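Local coordinates for ofchtiv-allosamidin (Ostrinia furnacalis, PDB 6JMB), which probably hydrolyses the beta-1,4-glycosidic bonds of chitin, as a group IV insect chitinase of glycoside hydrolase family 18, and binds the pseudo-trisaccharide allosamidin, at residues L36-I41 and K64-L69. Residues are numbered along the deposited sequence; the frame is centred on the assembly and turned at random.
With AMI (allosamizoline), chain C.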
loop_
_atom_site.group_PDB
_atom_site.type_symbol
_atom_site.label_atom_id
_atom_site.label_comp_id
_atom_site.label_asym_id
_atom_site.label_seq_id
_atom_site.Cartn_x
_atom_site.Cartn_y
_atom_site.Cartn_z
ATOM N N LEU A 36 -2.388 3.139 12.129
ATOM C CA LEU A 36 -1.291 3.861 11.496
ATOM C C LEU A 36 -0.063 2.968 11.530
ATOM O O LEU A 36 0.262 2.401 12.580
ATOM C CB LEU A 36 -1.026 5.195 12.210
ATOM C CG LEU A 36 -1.689 6.393 11.516
ATOM C CD1 LEU A 36 -1.947 7.544 12.479
ATOM C CD2 LEU A 36 -0.799 6.853 10.362
ATOM N N VAL A 37 0.599 2.810 10.385
ATOM C CA VAL A 37 1.646 1.804 10.225
ATOM C C VAL A 37 2.961 2.484 9.854
ATOM O O VAL A 37 3.035 3.207 8.854
ATOM C CB VAL A 37 1.259 0.742 9.185
ATOM C CG1 VAL A 37 2.260 -0.394 9.219
ATOM C CG2 VAL A 37 -0.155 0.222 9.452
ATOM N N TYR A 38 4.002 2.229 10.651
ATOM C CA TYR A 38 5.334 2.797 10.447
ATOM C C TYR A 38 6.100 1.922 9.459
ATOM O O TYR A 38 6.464 0.786 9.779
ATOM C CB TYR A 38 6.053 2.822 11.795
ATOM C CG TYR A 38 7.343 3.619 11.863
ATOM C CD1 TYR A 38 8.537 3.138 11.318
ATOM C CD2 TYR A 38 7.370 4.834 12.524
ATOM C CE1 TYR A 38 9.715 3.883 11.398
ATOM C CE2 TYR A 38 8.539 5.578 12.618
ATOM C CZ TYR A 38 9.700 5.098 12.058
ATOM O OH TYR A 38 10.847 5.853 12.159
ATOM N N ALA A 39 6.373 2.444 8.270
ATOM C CA ALA A 39 7.114 1.702 7.253
ATOM C C ALA A 39 8.505 2.309 7.126
ATOM O O ALA A 39 8.622 3.527 6.972
ATOM C CB ALA A 39 6.396 1.816 5.906
ATOM N N PHE A 40 9.567 1.494 7.182
ATOM C CA PHE A 40 9.592 0.045 7.398
ATOM C C PHE A 40 10.732 -0.276 8.357
ATOM O O PHE A 40 11.739 0.456 8.405
ATOM C CB PHE A 40 9.945 -0.695 6.102
ATOM C CG PHE A 40 8.833 -0.763 5.102
ATOM C CD1 PHE A 40 7.738 -1.564 5.330
ATOM C CD2 PHE A 40 8.913 -0.060 3.910
ATOM C CE1 PHE A 40 6.715 -1.644 4.401
ATOM C CE2 PHE A 40 7.894 -0.133 2.971
ATOM C CZ PHE A 40 6.792 -0.927 3.221
ATOM N N ILE A 41 10.603 -1.382 9.077
ATOM C CA ILE A 41 11.746 -2.061 9.661
ATOM C C ILE A 41 12.124 -3.232 8.763
ATOM O O ILE A 41 11.415 -3.575 7.816
ATOM C CB ILE A 41 11.496 -2.515 11.120
ATOM C CG1 ILE A 41 10.366 -3.549 11.188
ATOM C CG2 ILE A 41 11.224 -1.311 12.016
ATOM C CD1 ILE A 41 10.233 -4.210 12.561
ATOM N N LYS A 64 9.100 6.360 18.672
ATOM C CA LYS A 64 8.322 6.764 19.836
ATOM C C LYS A 64 7.453 7.982 19.546
ATOM O O LYS A 64 6.338 8.076 20.067
ATOM C CB LYS A 64 9.265 7.025 21.012
ATOM C CG LYS A 64 8.564 7.352 22.319
ATOM C CD LYS A 64 7.748 6.172 22.827
ATOM C CE LYS A 64 7.282 6.408 24.256
ATOM N NZ LYS A 64 6.149 5.524 24.631
ATOM N N GLN A 65 7.924 8.913 18.714
ATOM C CA GLN A 65 7.064 10.029 18.330
ATOM C C GLN A 65 5.829 9.518 17.604
ATOM O O GLN A 65 4.713 10.000 17.836
ATOM C CB GLN A 65 7.825 11.001 17.437
ATOM C CG GLN A 65 8.867 11.828 18.158
ATOM C CD GLN A 65 9.571 12.782 17.221
ATOM O OE1 GLN A 65 10.801 12.846 17.190
ATOM N NE2 GLN A 65 8.793 13.525 16.438
ATOM N N PHE A 66 6.015 8.512 16.745
ATOM C CA PHE A 66 4.913 7.927 15.993
ATOM C C PHE A 66 3.903 7.263 16.919
ATOM O O PHE A 66 2.697 7.515 16.820
ATOM C CB PHE A 66 5.492 6.925 14.991
ATOM C CG PHE A 66 4.480 6.312 14.057
ATOM C CD1 PHE A 66 4.117 6.951 12.879
ATOM C CD2 PHE A 66 3.929 5.074 14.339
ATOM C CE1 PHE A 66 3.209 6.369 12.006
ATOM C CE2 PHE A 66 3.011 4.489 13.473
ATOM C CZ PHE A 66 2.660 5.139 12.305
ATOM N N THR A 67 4.369 6.403 17.832
ATOM C CA THR A 67 3.420 5.745 18.724
ATOM C C THR A 67 2.798 6.723 19.710
ATOM O O THR A 67 1.683 6.482 20.183
ATOM C CB THR A 67 4.047 4.546 19.442
ATOM O OG1 THR A 67 5.131 4.997 20.264
ATOM C CG2 THR A 67 4.560 3.526 18.431
ATOM N N SER A 68 3.471 7.842 19.984
ATOM C CA SER A 68 2.907 8.862 20.859
ATOM C C SER A 68 1.719 9.585 20.243
ATOM O O SER A 68 1.071 10.371 20.945
ATOM C CB SER A 68 3.981 9.866 21.273
ATOM O OG SER A 68 4.904 9.251 22.157
ATOM N N LEU A 69 1.417 9.350 18.961
ATOM C CA LEU A 69 0.167 9.856 18.409
ATOM C C LEU A 69 -1.043 9.341 19.179
ATOM O O LEU A 69 -2.108 9.964 19.125
ATOM C CB LEU A 69 0.053 9.486 16.929
ATOM C CG LEU A 69 1.044 10.174 15.987
ATOM C CD1 LEU A 69 1.072 9.467 14.632
ATOM C CD2 LEU A 69 0.711 11.658 15.826
HETATM C C1 AMI C . 3.788 -1.033 -1.442
HETATM C C2 AMI C . 4.993 -1.691 -0.656
HETATM C C3 AMI C . 5.964 -0.625 -0.541
HETATM C C4 AMI C . 5.755 0.250 -1.844
HETATM C C5 AMI C . 4.305 0.371 -1.859
HETATM C C6 AMI C . 3.732 0.822 -3.252
HETATM C C7 AMI C . 3.193 -1.584 0.624
HETATM C C8 AMI C . 2.815 -2.557 2.945
HETATM C C9 AMI C . 0.947 -1.235 1.792
HETATM N N2 AMI C . 4.500 -2.076 0.492
HETATM N N7 AMI C . 2.324 -1.796 1.789
HETATM O O3 AMI C . 7.283 -1.154 -0.408
HETATM O O4 AMI C . 6.295 1.563 -1.780
HETATM O O6 AMI C . 4.215 -0.061 -4.243
HETATM O O7 AMI C . 2.746 -0.879 -0.453
#
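Phe-66, on the helix 62-67, packs against Leu-36 and Tyr-38 on the strand 35-43, joining the outer side of the TIM barrel of this family 18 chitinase to that helix. The two aromatic rings form a T-shaped pair, their planes at 88° and their centroids 5.3 Å apart, with the tyrosine presenting its edge. Tyr-38 CD2 comes down on the face of the phenylalanine, displaced toward the rim, and lies 3.6 Å from Phe-66 CG. Beside it, Tyr-38 CB makes a CH-pi contact over the same ring, 4.1 Å from its centroid. Phe-66 CG stands anti to its own backbone N (chi1 -175°), which sends the ring from the helix to the strand, where its far edge reaches the main chain. There Phe-66 CZ lies 3.6 Å from Val-37 C, while Leu-36 O sits near the ring plane, 3.6 Å from Phe-66 CE2. Leu-36 adds its CB, 3.7 Å from Phe-66 CZ. Without the ring, as with an alanine here, the Tyr-38 edge would probably lose its aromatic face and a gap would open between strand and helix. The phenol of Tyr-38 is fixed at its other end, where OH hydrogen-bonds to Asp-57 and Asn-62, so that its ring is held both by packing and by polar bonds. Alternation along the strand sends Val-37 away from the helix; farther on, Phe-40, which follows a cis peptide bond, lines the pocket that holds allosamidin, probably the substrate cleft, and its CE2 lies 3.6 Å from O3 of the bound allosamizoline. At the Leu-69 side of the contact, the two leucine side chains cross at about a right angle, Leu-36 CD1 lying 4.2 Å from Leu-69 CD1.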